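Local coordinates for protein dipeptidase AC. Metallo peptidase. MEROPS family M19 (Rhodobacter sphaeroides, PDB 3LY0) that probably hydrolyses dipeptides as a zinc-dependent metallopeptidase of the M19 (membrane dipeptidase) family, at residues E188-A193 and S211-K216; E139-I144 and T170-G175; P82-I87 and P164-P169; A146-L151 and G194-A199. All blocks are in the same frame, centred on the assembly; numbering follows the deposited sequence.

Contact 1: residues E188-A193 and S211-K216; sequences EGLTEA and SHLNEK. With ZN (zinc ion), chain E; LY0 ((2R)-3-[(R)-[(1R)-1-aminoethyl](hydroxy)phosphoryl]-2-methylpropanoic acid), chain C.
Asn214 reaches across to the backbone of Glu188 and makes the one hydrogen bond of this contact. Its ND2 donates to Glu188 O at 2.9 Å, with an N-H...O angle of 161°. The acceptor lies in the amide plane of Asn214, while ND2 stands above the carbonyl plane of Glu188. Asn214 CG lies between its backbone N and carbonyl carbon (chi1 69°), which lets the amide face Glu188 and its own helix. OD1 caps helix 215-224 through Gly217 N. Gripped at both ends, the amide is fixed in its rotation. Leu190 CD2 meets Leu213 CD1 at 4.2 Å, and both leucines are buried, as is Asn214. On the exposed side Lys216 touches Gly189 through its CB, and the rest of its chain leads away to a salt bridge with Asp185. Two residues before Asn214, His212 NE2 binds a zinc ion at 2.2 Å. One amide thus does two jobs: OD1 caps helix 215-224, and ND2 ties that helix start to the loop ahead of helix 192-204.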
loop_
_atom_site.group_PDB
_atom_site.type_symbol
_atom_site.label_atom_id
_atom_site.label_comp_id
_atom_site.label_asym_id
_atom_site.label_seq_id
_atom_site.Cartn_x
_atom_site.Cartn_y
_atom_site.Cartn_z
ATOM N N GLU A 188 0.879 -15.426 15.594
ATOM C CA GLU A 188 -0.514 -15.655 15.945
ATOM C C GLU A 188 -1.483 -14.865 15.075
ATOM O O GLU A 188 -1.113 -13.864 14.457
ATOM C CB GLU A 188 -0.755 -15.295 17.412
ATOM C CG GLU A 188 0.053 -16.119 18.397
ATOM C CD GLU A 188 -0.160 -15.683 19.837
ATOM O OE1 GLU A 188 0.437 -16.309 20.739
ATOM O OE2 GLU A 188 -0.922 -14.715 20.071
ATOM N N GLY A 189 -2.729 -15.322 15.034
ATOM C CA GLY A 189 -3.758 -14.652 14.267
ATOM C C GLY A 189 -4.364 -13.449 14.966
ATOM O O GLY A 189 -3.768 -12.883 15.887
ATOM N N LEU A 190 -5.545 -13.058 14.506
ATOM C CA LEU A 190 -6.237 -11.905 15.057
ATOM C C LEU A 190 -6.616 -12.144 16.506
ATOM O O LEU A 190 -6.914 -13.274 16.913
ATOM C CB LEU A 190 -7.509 -11.602 14.272
ATOM C CG LEU A 190 -7.318 -11.224 12.805
ATOM C CD1 LEU A 190 -8.649 -10.858 12.194
ATOM C CD2 LEU A 190 -6.303 -10.082 12.670
ATOM N N THR A 191 -6.598 -11.065 17.280
ATOM C CA THR A 191 -7.139 -11.072 18.632
ATOM C C THR A 191 -8.652 -10.901 18.558
ATOM O O THR A 191 -9.216 -10.677 17.485
ATOM C CB THR A 191 -6.582 -9.904 19.439
ATOM O OG1 THR A 191 -7.036 -8.681 18.837
ATOM C CG2 THR A 191 -5.061 -9.921 19.477
ATOM N N GLU A 192 -9.328 -10.987 19.703
ATOM C CA GLU A 192 -10.759 -10.786 19.715
ATOM C C GLU A 192 -11.076 -9.377 19.195
ATOM O O GLU A 192 -12.019 -9.183 18.426
ATOM C CB GLU A 192 -11.319 -11.015 21.125
ATOM C CG GLU A 192 -12.835 -11.170 21.165
ATOM C CD GLU A 192 -13.554 -9.847 21.336
ATOM O OE1 GLU A 192 -12.917 -8.888 21.828
ATOM O OE2 GLU A 192 -14.755 -9.770 20.991
ATOM N N ALA A 193 -10.262 -8.408 19.606
ATOM C CA ALA A 193 -10.425 -7.035 19.128
ATOM C C ALA A 193 -10.261 -6.952 17.608
ATOM O O ALA A 193 -10.998 -6.222 16.942
ATOM C CB ALA A 193 -9.444 -6.109 19.823
ATOM N N SER A 211 -1.891 -6.461 3.457
ATOM C CA SER A 211 -0.439 -6.287 3.400
ATOM C C SER A 211 0.112 -6.073 4.814
ATOM O O SER A 211 -0.410 -5.254 5.581
ATOM C CB SER A 211 -0.030 -5.129 2.476
ATOM O OG SER A 211 -0.337 -5.410 1.116
ATOM N N HIS A 212 1.148 -6.850 5.130
ATOM C CA HIS A 212 1.816 -6.915 6.448
ATOM C C HIS A 212 1.228 -7.919 7.409
ATOM O O HIS A 212 1.920 -8.350 8.317
ATOM C CB HIS A 212 1.909 -5.560 7.153
ATOM C CG HIS A 212 2.808 -4.594 6.463
ATOM N ND1 HIS A 212 4.167 -4.560 6.683
ATOM C CD2 HIS A 212 2.538 -3.607 5.576
ATOM C CE1 HIS A 212 4.703 -3.614 5.930
ATOM N NE2 HIS A 212 3.732 -3.005 5.268
ATOM N N LEU A 213 -0.042 -8.266 7.235
ATOM C CA LEU A 213 -0.678 -9.226 8.132
ATOM C C LEU A 213 -0.041 -10.593 7.912
ATOM O O LEU A 213 0.239 -10.970 6.783
ATOM C CB LEU A 213 -2.179 -9.271 7.860
ATOM C CG LEU A 213 -3.053 -10.006 8.881
ATOM C CD1 LEU A 213 -2.883 -9.464 10.302
ATOM C CD2 LEU A 213 -4.499 -9.921 8.449
ATOM N N ASN A 214 0.214 -11.315 8.998
ATOM C CA ASN A 214 0.776 -12.651 8.867
ATOM C C ASN A 214 -0.269 -13.649 8.361
ATOM O O ASN A 214 -1.437 -13.309 8.158
ATOM C CB ASN A 214 1.467 -13.100 10.162
ATOM C CG ASN A 214 0.496 -13.359 11.314
ATOM O OD1 ASN A 214 -0.713 -13.541 11.121
ATOM N ND2 ASN A 214 1.048 -13.397 12.533
ATOM N N GLU A 215 0.162 -14.880 8.125
ATOM C CA GLU A 215 -0.700 -15.830 7.437
ATOM C C GLU A 215 -1.913 -16.238 8.279
ATOM O O GLU A 215 -3.027 -16.397 7.763
ATOM C CB GLU A 215 0.095 -17.064 7.000
ATOM C CG GLU A 215 -0.684 -17.962 6.046
ATOM C CD GLU A 215 0.171 -19.002 5.347
ATOM O OE1 GLU A 215 1.405 -18.947 5.459
ATOM O OE2 GLU A 215 -0.414 -19.867 4.669
ATOM N N LYS A 216 -1.709 -16.398 9.580
ATOM C CA LYS A 216 -2.833 -16.759 10.439
ATOM C C LYS A 216 -3.850 -15.625 10.493
ATOM O O LYS A 216 -5.052 -15.871 10.450
ATOM C CB LYS A 216 -2.378 -17.158 11.843
ATOM C CG LYS A 216 -1.646 -18.495 11.875
ATOM C CD LYS A 216 -1.358 -18.944 13.306
ATOM C CE LYS A 216 -0.484 -20.200 13.341
ATOM N NZ LYS A 216 0.971 -19.895 13.192
HETATM ZN ZN ZN E . 3.922 -1.274 3.928
HETATM P P LY0 C . 6.148 0.365 4.123
HETATM C C1 LY0 C . 7.603 1.725 6.081
HETATM N N1 LY0 C . 5.341 2.538 5.474
HETATM C C2 LY0 C . 6.563 1.913 4.998
HETATM C C4 LY0 C . 7.599 -0.235 3.170
HETATM C C5 LY0 C . 7.931 -1.690 3.351
HETATM C C6 LY0 C . 6.726 -2.584 3.239
HETATM C C7 LY0 C . 9.134 -2.159 2.573
HETATM O O31 LY0 C . 4.982 0.710 3.226
HETATM O O32 LY0 C . 5.671 -0.696 5.170
HETATM O O61 LY0 C . 6.822 -3.871 3.658
HETATM O O62 LY0 C . 5.640 -2.164 2.805
#

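Contact 2: residues E139-I144 and T170-G175; sequences EGAEAI and TVFGHG. With ZN (zinc ion), chain D; ZN (zinc ion), chain E; LY0 ((2R)-3-[(R)-[(1R)-1-aminoethyl](hydroxy)phosphoryl]-2-methylpropanoic acid), chain C.
The ring of Phe172 points its edge at the turn 141-144. Val171 CG2 sits over the centre of one ring face, 3.5 Å above the plane. Across the contact, two backbone carbonyls meet the ring edge: Ala141 O near CE2 at 3.3 Å and Ile144 O near CZ at 3.2 Å. The polarised C-H groups of the ring edge probably suit these oxygens, as weak C-H...O approaches. Ala141 CB packs on Phe172 CE2 at 3.7 Å, and Ile144 CG2 reaches Phe172 CZ at 3.9 Å, the side chains of Ile144 and Phe172 crossing at about a right angle. Ala193 and Leu197 of helix 192-204 also touch the ring.

Thr170 places its methyl CG2 3.5 Å from Glu142 OE2. This carboxylate has its charge partner in Arg168. The threonine hydroxyl sits between its backbone N and carbonyl carbon (chi1 72°). There OG1 accepts from Phe172 N at 3.0 Å, an ST turn that helps set the backbone carrying the ring.

At the start of the other segment, Glu139 extends fully, with CG opposite the backbone N (chi1 176°). Its OE1 binds one zinc ion at 2.1 Å and OE2 binds the second. His13 and Asp15 share the first ion, His212 and His233 the other. A carboxylate bridging two zinc ions at the end of a parallel strand is typical of the M19 dipeptidase active site on its TIM-barrel fold.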
loop_
_atom_site.group_PDB
_atom_site.type_symbol
_atom_site.label_atom_id
_atom_site.label_comp_id
_atom_site.label_asym_id
_atom_site.label_seq_id
_atom_site.Cartn_x
_atom_site.Cartn_y
_atom_site.Cartn_z
ATOM N N GLU A 139 -2.157 2.487 7.773
ATOM C CA GLU A 139 -1.310 1.305 7.668
ATOM C C GLU A 139 -0.882 0.930 9.071
ATOM O O GLU A 139 0.083 1.485 9.593
ATOM C CB GLU A 139 -0.081 1.614 6.814
ATOM C CG GLU A 139 0.912 0.454 6.727
ATOM C CD GLU A 139 1.996 0.681 5.681
ATOM O OE1 GLU A 139 2.334 1.846 5.399
ATOM O OE2 GLU A 139 2.507 -0.301 5.133
ATOM N N GLY A 140 -1.593 -0.024 9.669
ATOM C CA GLY A 140 -1.435 -0.337 11.086
ATOM C C GLY A 140 -2.458 0.469 11.851
ATOM O O GLY A 140 -2.584 1.678 11.651
ATOM N N ALA A 141 -3.222 -0.197 12.707
ATOM C CA ALA A 141 -4.362 0.441 13.345
ATOM C C ALA A 141 -4.103 0.861 14.795
ATOM O O ALA A 141 -5.039 0.910 15.596
ATOM C CB ALA A 141 -5.577 -0.468 13.258
ATOM N N GLU A 142 -2.856 1.188 15.119
ATOM C CA GLU A 142 -2.512 1.579 16.481
ATOM C C GLU A 142 -3.298 2.783 16.983
ATOM O O GLU A 142 -3.537 2.903 18.183
ATOM C CB GLU A 142 -1.034 1.901 16.587
ATOM C CG GLU A 142 -0.136 0.697 16.460
ATOM C CD GLU A 142 0.326 0.423 15.045
ATOM O OE1 GLU A 142 -0.188 1.034 14.081
ATOM O OE2 GLU A 142 1.225 -0.426 14.911
ATOM N N ALA A 143 -3.686 3.682 16.087
ATOM C CA ALA A 143 -4.448 4.850 16.502
ATOM C C ALA A 143 -5.893 4.506 16.856
ATOM O O ALA A 143 -6.650 5.382 17.272
ATOM C CB ALA A 143 -4.404 5.918 15.426
ATOM N N ILE A 144 -6.275 3.245 16.666
ATOM C CA ILE A 144 -7.610 2.774 17.024
ATOM C C ILE A 144 -7.521 1.927 18.292
ATOM O O ILE A 144 -6.809 0.923 18.329
ATOM C CB ILE A 144 -8.225 1.896 15.898
ATOM C CG1 ILE A 144 -8.075 2.556 14.516
ATOM C CG2 ILE A 144 -9.684 1.561 16.210
ATOM C CD1 ILE A 144 -8.663 3.940 14.436
ATOM N N THR A 170 -0.032 -5.307 17.210
ATOM C CA THR A 170 -1.038 -4.335 17.637
ATOM C C THR A 170 -2.046 -5.044 18.536
ATOM O O THR A 170 -1.985 -6.265 18.690
ATOM C CB THR A 170 -1.812 -3.742 16.448
ATOM O OG1 THR A 170 -2.703 -4.728 15.913
ATOM C CG2 THR A 170 -0.863 -3.236 15.363
ATOM N N VAL A 171 -2.978 -4.292 19.120
ATOM C CA VAL A 171 -4.038 -4.912 19.912
ATOM C C VAL A 171 -4.964 -5.785 19.063
ATOM O O VAL A 171 -5.817 -6.490 19.593
ATOM C CB VAL A 171 -4.884 -3.861 20.672
ATOM C CG1 VAL A 171 -4.016 -3.094 21.655
ATOM C CG2 VAL A 171 -5.583 -2.904 19.712
ATOM N N PHE A 172 -4.794 -5.743 17.740
ATOM C CA PHE A 172 -5.723 -6.402 16.822
ATOM C C PHE A 172 -5.167 -7.688 16.223
ATOM O O PHE A 172 -5.912 -8.487 15.673
ATOM C CB PHE A 172 -6.111 -5.445 15.685
ATOM C CG PHE A 172 -6.755 -4.186 16.165
ATOM C CD1 PHE A 172 -8.011 -4.226 16.743
ATOM C CD2 PHE A 172 -6.100 -2.974 16.064
ATOM C CE1 PHE A 172 -8.613 -3.074 17.214
ATOM C CE2 PHE A 172 -6.692 -1.814 16.539
ATOM C CZ PHE A 172 -7.951 -1.863 17.107
ATOM N N GLY A 173 -3.860 -7.873 16.328
ATOM C CA GLY A 173 -3.210 -8.987 15.670
ATOM C C GLY A 173 -1.761 -8.702 15.385
ATOM O O GLY A 173 -1.158 -7.789 15.962
ATOM N N HIS A 174 -1.198 -9.511 14.491
ATOM C CA HIS A 174 0.240 -9.568 14.304
ATOM C C HIS A 174 0.669 -9.469 12.856
ATOM O O HIS A 174 0.097 -10.116 11.981
ATOM C CB HIS A 174 0.779 -10.853 14.931
ATOM C CG HIS A 174 0.440 -10.977 16.380
ATOM N ND1 HIS A 174 1.213 -10.413 17.368
ATOM C CD2 HIS A 174 -0.623 -11.539 17.002
ATOM C CE1 HIS A 174 0.656 -10.647 18.544
ATOM N NE2 HIS A 174 -0.459 -11.328 18.350
ATOM N N GLY A 175 1.676 -8.634 12.626
ATOM C CA GLY A 175 2.270 -8.468 11.309
ATOM C C GLY A 175 3.527 -9.302 11.143
ATOM O O GLY A 175 4.149 -9.746 12.120
HETATM ZN ZN ZN D . 3.687 2.393 3.838
HETATM ZN ZN ZN E . 3.922 -1.274 3.928
HETATM P P LY0 C . 6.148 0.365 4.123
HETATM C C1 LY0 C . 7.603 1.725 6.081
HETATM N N1 LY0 C . 5.341 2.538 5.474
HETATM C C2 LY0 C . 6.563 1.913 4.998
HETATM C C4 LY0 C . 7.599 -0.235 3.170
HETATM C C5 LY0 C . 7.931 -1.690 3.351
HETATM C C6 LY0 C . 6.726 -2.584 3.239
HETATM C C7 LY0 C . 9.134 -2.159 2.573
HETATM O O31 LY0 C . 4.982 0.710 3.226
HETATM O O32 LY0 C . 5.671 -0.696 5.170
HETATM O O61 LY0 C . 6.822 -3.871 3.658
HETATM O O62 LY0 C . 5.640 -2.164 2.805
#

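Contact 3: residues P82-I87 and P164-P169; sequences PLPPMI and PVWSRP. With LY0 ((2R)-3-[(R)-[(1R)-1-aminoethyl](hydroxy)phosphoryl]-2-methylpropanoic acid), chain C.
Pro84 and Pro169 are the main bumps of this contact. The Pro169 ring pushes toward the 82-87 backbone, with CD 3.2 Å from Pro84 O and CG against Met86 CB at 4.2 Å. In return the Pro84 ring enters the hollow between Ser167 O, the Arg168 stem and the rim of Trp166. Its CD lies 3.4 Å from Ser167 O, and its CG meets Trp166 CZ3 at the indole edge. Leu83 CD2 also touches the Ser167 carbonyl.

The Arg168 guanidinium lies sandwiched between Trp166 CE3 and Ile87 CD1, each 3.6 Å from its plane and offset toward the rim. CG is anti to the backbone N (chi1 177°) and the chain bends at chi3 (59°), which brings the group there. Its nitrogens bond Glu142, Ser61 and Val59 O. With an alanine in place of Arg168, Glu142 would probably lose its charge partner and a gap would open between Trp166 and Ile87. One water bridges Ile87 N at 2.9 Å and Pro169 O at 2.6 Å.

Trp166 NE1 donates to inhibitor atom O32 of LY0 at 2.7 Å. The proline packing backs the ligand pocket of this TIM-barrel-clan metallopeptidase, which Trp166 lines from the loop after strand 159-163.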
loop_
_atom_site.group_PDB
_atom_site.type_symbol
_atom_site.label_atom_id
_atom_site.label_comp_id
_atom_site.label_asym_id
_atom_site.label_seq_id
_atom_site.Cartn_x
_atom_site.Cartn_y
_atom_site.Cartn_z
ATOM N N PRO A 82 14.104 -7.810 13.628
ATOM C CA PRO A 82 13.310 -7.956 14.849
ATOM C C PRO A 82 12.017 -7.155 14.747
ATOM O O PRO A 82 12.010 -6.106 14.109
ATOM C CB PRO A 82 14.210 -7.328 15.922
ATOM C CG PRO A 82 15.586 -7.318 15.332
ATOM C CD PRO A 82 15.367 -7.098 13.872
ATOM N N LEU A 83 10.943 -7.637 15.360
ATOM C CA LEU A 83 9.706 -6.854 15.435
ATOM C C LEU A 83 9.854 -5.775 16.500
ATOM O O LEU A 83 10.359 -6.045 17.592
ATOM C CB LEU A 83 8.523 -7.753 15.788
ATOM C CG LEU A 83 8.073 -8.737 14.707
ATOM C CD1 LEU A 83 7.175 -9.830 15.302
ATOM C CD2 LEU A 83 7.367 -7.992 13.573
ATOM N N PRO A 84 9.410 -4.550 16.196
ATOM C CA PRO A 84 9.397 -3.493 17.208
ATOM C C PRO A 84 8.333 -3.768 18.256
ATOM O O PRO A 84 7.432 -4.589 18.049
ATOM C CB PRO A 84 9.006 -2.235 16.416
ATOM C CG PRO A 84 9.064 -2.607 14.973
ATOM C CD PRO A 84 8.870 -4.094 14.905
ATOM N N PRO A 85 8.422 -3.069 19.391
ATOM C CA PRO A 85 7.377 -3.158 20.412
ATOM C C PRO A 85 6.062 -2.539 19.938
ATOM O O PRO A 85 6.053 -1.680 19.051
ATOM C CB PRO A 85 7.933 -2.323 21.576
ATOM C CG PRO A 85 9.334 -2.025 21.251
ATOM C CD PRO A 85 9.517 -2.165 19.770
ATOM N N MET A 86 4.962 -2.983 20.537
ATOM C CA MET A 86 3.641 -2.442 20.248
ATOM C C MET A 86 3.581 -0.954 20.608
ATOM O O MET A 86 4.144 -0.525 21.613
ATOM C CB MET A 86 2.574 -3.239 21.030
ATOM C CG MET A 86 1.103 -2.888 20.712
ATOM S SD MET A 86 -0.102 -3.966 21.551
ATOM C CE MET A 86 0.980 -4.718 22.763
ATOM N N ILE A 87 2.919 -0.168 19.761
ATOM C CA ILE A 87 2.630 1.230 20.061
ATOM C C ILE A 87 1.148 1.320 20.395
ATOM O O ILE A 87 0.310 0.808 19.649
ATOM C CB ILE A 87 2.961 2.145 18.859
ATOM C CG1 ILE A 87 4.440 2.035 18.484
ATOM C CG2 ILE A 87 2.603 3.602 19.165
ATOM C CD1 ILE A 87 4.797 2.772 17.208
ATOM N N PRO A 164 -5.022 -3.631 9.469
ATOM C CA PRO A 164 -5.000 -3.774 10.931
ATOM C C PRO A 164 -3.599 -3.721 11.532
ATOM O O PRO A 164 -3.432 -3.250 12.664
ATOM C CB PRO A 164 -5.633 -5.147 11.156
ATOM C CG PRO A 164 -6.552 -5.323 9.982
ATOM C CD PRO A 164 -5.848 -4.658 8.815
ATOM N N VAL A 165 -2.607 -4.227 10.807
ATOM C CA VAL A 165 -1.241 -4.200 11.300
ATOM C C VAL A 165 -0.240 -3.719 10.261
ATOM O O VAL A 165 -0.450 -3.864 9.052
ATOM C CB VAL A 165 -0.780 -5.590 11.797
ATOM C CG1 VAL A 165 -1.742 -6.144 12.843
ATOM C CG2 VAL A 165 -0.601 -6.574 10.616
ATOM N N TRP A 166 0.852 -3.145 10.757
ATOM C CA TRP A 166 2.075 -2.982 9.999
ATOM C C TRP A 166 2.932 -4.190 10.420
ATOM O O TRP A 166 2.392 -5.163 10.964
ATOM C CB TRP A 166 2.723 -1.628 10.326
ATOM C CG TRP A 166 3.945 -1.368 9.532
ATOM C CD1 TRP A 166 4.025 -1.209 8.169
ATOM C CD2 TRP A 166 5.282 -1.249 10.030
ATOM N NE1 TRP A 166 5.333 -1.006 7.797
ATOM C CE2 TRP A 166 6.126 -1.037 8.915
ATOM C CE3 TRP A 166 5.854 -1.321 11.304
ATOM C CZ2 TRP A 166 7.506 -0.879 9.039
ATOM C CZ3 TRP A 166 7.239 -1.173 11.420
ATOM C CH2 TRP A 166 8.042 -0.953 10.296
ATOM N N SER A 167 4.239 -4.147 10.178
ATOM C CA SER A 167 5.107 -5.255 10.591
ATOM C C SER A 167 5.516 -5.067 12.059
ATOM O O SER A 167 6.684 -4.815 12.375
ATOM C CB SER A 167 6.306 -5.358 9.650
ATOM O OG SER A 167 5.924 -5.966 8.417
ATOM N N ARG A 168 4.522 -5.177 12.944
ATOM C CA ARG A 168 4.661 -4.800 14.347
ATOM C C ARG A 168 3.364 -5.201 15.043
ATOM O O ARG A 168 2.295 -5.073 14.460
ATOM C CB ARG A 168 4.873 -3.284 14.426
ATOM C CG ARG A 168 4.969 -2.696 15.828
ATOM C CD ARG A 168 5.258 -1.198 15.739
ATOM N NE ARG A 168 4.207 -0.506 14.993
ATOM C CZ ARG A 168 4.396 0.553 14.217
ATOM N NH1 ARG A 168 5.602 1.080 14.069
ATOM N NH2 ARG A 168 3.355 1.087 13.585
ATOM N N PRO A 169 3.451 -5.725 16.279
ATOM C CA PRO A 169 2.224 -6.194 16.934
ATOM C C PRO A 169 1.272 -5.045 17.271
ATOM O O PRO A 169 1.736 -3.948 17.585
ATOM C CB PRO A 169 2.750 -6.845 18.224
ATOM C CG PRO A 169 4.066 -6.180 18.476
ATOM C CD PRO A 169 4.650 -5.975 17.100
HETATM P P LY0 C . 6.148 0.365 4.123
HETATM C C1 LY0 C . 7.603 1.725 6.081
HETATM N N1 LY0 C . 5.341 2.538 5.474
HETATM C C2 LY0 C . 6.563 1.913 4.998
HETATM C C4 LY0 C . 7.599 -0.235 3.170
HETATM C C5 LY0 C . 7.931 -1.690 3.351
HETATM C C6 LY0 C . 6.726 -2.584 3.239
HETATM C C7 LY0 C . 9.134 -2.159 2.573
HETATM O O31 LY0 C . 4.982 0.710 3.226
HETATM O O32 LY0 C . 5.671 -0.696 5.170
HETATM O O61 LY0 C . 6.822 -3.871 3.658
HETATM O O62 LY0 C . 5.640 -2.164 2.805
HETATM O O HOH W 1 2.160 -1.359 17.244
#

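Contact 4: residues A146-L151 and G194-A199; sequences ADLDAL and GRRLVA
Arg196 holds the carbonyl of Ala146 with two hydrogen bonds, and these are the polar part of the contact. NH1 reaches Ala146 O at 2.9 Å, lying nearly in line with the C=O bond. NH2 reaches the same oxygen at 3.0 Å, from above the carbonyl plane. The oxygen lies close to the guanidinium plane, so the group meets it end-on. The arginine chain bends at chi3 (-71°), which turns the guanidinium toward the loop 146-148. Its NE makes a salt bridge with Glu192, one turn earlier on the same helix. A leucine in its place would probably leave Ala146 O without these two donors and Glu192 without its charge partner.

The contact joins two helices of the TIM-barrel-clan fold. The N-terminal end of helix 149-157, with the loop before it, packs on helix 192-204. Within that loop Asp147 OD2 accepts from Asp149 N at 2.9 Å, an Asx turn at the helix start.

Van der Waals packing makes up the rest. Leu148, at the N-cap position, points toward the other helix. Its CD1 lies 3.7 Å from Arg196 O, and its CD2 meets Leu197 CD1 at 3.9 Å. Leu151 CD2 comes to the same methyl of Leu197 at 4.0 Å, so Leu197 CD1 lies against both leucines. On the inner side, Leu151 and Leu197 both touch Leu162 of strand 159-163, and Leu148 touches Phe172.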
loop_
_atom_site.group_PDB
_atom_site.type_symbol
_atom_site.label_atom_id
_atom_site.label_comp_id
_atom_site.label_asym_id
_atom_site.label_seq_id
_atom_site.Cartn_x
_atom_site.Cartn_y
_atom_site.Cartn_z
ATOM N N ALA A 146 -8.835 -0.729 21.230
ATOM C CA ALA A 146 -9.558 -1.997 21.122
ATOM C C ALA A 146 -11.077 -1.817 21.217
ATOM O O ALA A 146 -11.846 -2.629 20.710
ATOM C CB ALA A 146 -9.060 -2.986 22.178
ATOM N N ASP A 147 -11.498 -0.726 21.849
ATOM C CA ASP A 147 -12.909 -0.360 21.939
ATOM C C ASP A 147 -13.515 0.033 20.585
ATOM O O ASP A 147 -14.734 0.001 20.398
ATOM C CB ASP A 147 -13.040 0.805 22.919
ATOM C CG ASP A 147 -12.025 1.897 22.633
ATOM O OD1 ASP A 147 -10.914 1.884 23.219
ATOM O OD2 ASP A 147 -12.322 2.739 21.780
ATOM N N LEU A 148 -12.645 0.398 19.644
ATOM C CA LEU A 148 -13.029 0.810 18.292
ATOM C C LEU A 148 -13.643 2.207 18.168
ATOM O O LEU A 148 -14.069 2.600 17.081
ATOM C CB LEU A 148 -13.945 -0.215 17.619
ATOM C CG LEU A 148 -13.420 -1.652 17.563
ATOM C CD1 LEU A 148 -14.352 -2.507 16.738
ATOM C CD2 LEU A 148 -12.029 -1.694 16.974
ATOM N N ASP A 149 -13.704 2.955 19.267
ATOM C CA ASP A 149 -14.345 4.268 19.210
ATOM C C ASP A 149 -13.709 5.165 18.160
ATOM O O ASP A 149 -14.412 5.894 17.455
ATOM C CB ASP A 149 -14.279 4.976 20.562
ATOM C CG ASP A 149 -15.381 4.555 21.498
ATOM O OD1 ASP A 149 -16.216 3.704 21.120
ATOM O OD2 ASP A 149 -15.411 5.106 22.616
ATOM N N ALA A 150 -12.382 5.122 18.065
ATOM C CA ALA A 150 -11.687 5.990 17.119
ATOM C C ALA A 150 -11.867 5.554 15.669
ATOM O O ALA A 150 -11.638 6.339 14.766
ATOM C CB ALA A 150 -10.216 6.120 17.467
ATOM N N LEU A 151 -12.250 4.298 15.440
ATOM C CA LEU A 151 -12.571 3.872 14.083
ATOM C C LEU A 151 -13.706 4.722 13.523
ATOM O O LEU A 151 -13.662 5.160 12.380
ATOM C CB LEU A 151 -12.934 2.381 14.041
ATOM C CG LEU A 151 -13.174 1.791 12.648
ATOM C CD1 LEU A 151 -11.854 1.704 11.906
ATOM C CD2 LEU A 151 -13.805 0.399 12.761
ATOM N N GLY A 194 -9.299 -7.700 17.074
ATOM C CA GLY A 194 -9.097 -7.766 15.635
ATOM C C GLY A 194 -10.301 -8.336 14.904
ATOM O O GLY A 194 -10.674 -7.873 13.826
ATOM N N ARG A 195 -10.927 -9.353 15.491
ATOM C CA ARG A 195 -12.130 -9.916 14.907
ATOM C C ARG A 195 -13.254 -8.879 14.915
ATOM O O ARG A 195 -13.965 -8.719 13.925
ATOM C CB ARG A 195 -12.532 -11.207 15.639
ATOM C CG ARG A 195 -11.475 -12.296 15.506
ATOM C CD ARG A 195 -11.974 -13.676 15.928
ATOM N NE ARG A 195 -12.139 -13.810 17.374
ATOM C CZ ARG A 195 -11.158 -14.109 18.224
ATOM N NH1 ARG A 195 -9.920 -14.301 17.783
ATOM N NH2 ARG A 195 -11.414 -14.214 19.524
ATOM N N ARG A 196 -13.405 -8.155 16.025
ATOM C CA ARG A 196 -14.383 -7.071 16.065
ATOM C C ARG A 196 -14.066 -5.964 15.059
ATOM O O ARG A 196 -14.973 -5.392 14.450
ATOM C CB ARG A 196 -14.529 -6.507 17.479
ATOM C CG ARG A 196 -15.259 -7.451 18.430
ATOM C CD ARG A 196 -15.500 -6.815 19.800
ATOM N NE ARG A 196 -14.271 -6.668 20.572
ATOM C CZ ARG A 196 -13.650 -5.509 20.763
ATOM N NH1 ARG A 196 -14.143 -4.397 20.234
ATOM N NH2 ARG A 196 -12.537 -5.460 21.479
ATOM N N LEU A 197 -12.780 -5.669 14.893
ATOM C CA LEU A 197 -12.341 -4.679 13.907
ATOM C C LEU A 197 -12.738 -5.060 12.477
ATOM O O LEU A 197 -13.203 -4.218 11.709
ATOM C CB LEU A 197 -10.833 -4.454 14.009
ATOM C CG LEU A 197 -10.239 -3.468 13.003
ATOM C CD1 LEU A 197 -10.710 -2.042 13.282
ATOM C CD2 LEU A 197 -8.738 -3.543 13.058
ATOM N N VAL A 198 -12.564 -6.331 12.120
ATOM C CA VAL A 198 -12.999 -6.797 10.809
ATOM C C VAL A 198 -14.497 -6.577 10.623
ATOM O O VAL A 198 -14.937 -6.050 9.612
ATOM C CB VAL A 198 -12.652 -8.293 10.591
ATOM C CG1 VAL A 198 -13.333 -8.836 9.336
ATOM C CG2 VAL A 198 -11.150 -8.479 10.517
ATOM N N ALA A 199 -15.277 -6.978 11.622
ATOM C CA ALA A 199 -16.723 -6.848 11.538
ATOM C C ALA A 199 -17.152 -5.387 11.389
ATOM O O ALA A 199 -18.040 -5.075 10.602
ATOM C CB ALA A 199 -17.382 -7.480 12.760
#

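Contact 2 is the buried one, while contacts 1, 3 and 4 each run from buried residues out to exposed ones. Contacts 1, 2 and 3 all reach the inhibitor, and contacts 1 and 2 share a zinc ion. Contact 4 lies farthest from the chain centre and is helix packing. Contact 1 uses the loop entering helix 192-204, and contact 4 the helix itself. Phe172 carries contact 2 over to contact 4, and a salt bridge carries it to contact 3. Ser167 OG bonds His212 ND1 between contacts 3 and 1. Direct hydrogen bonds cross contacts 1 and 4 alone; contact 3 uses prolines and a water, contact 2 carbonyls at a ring edge.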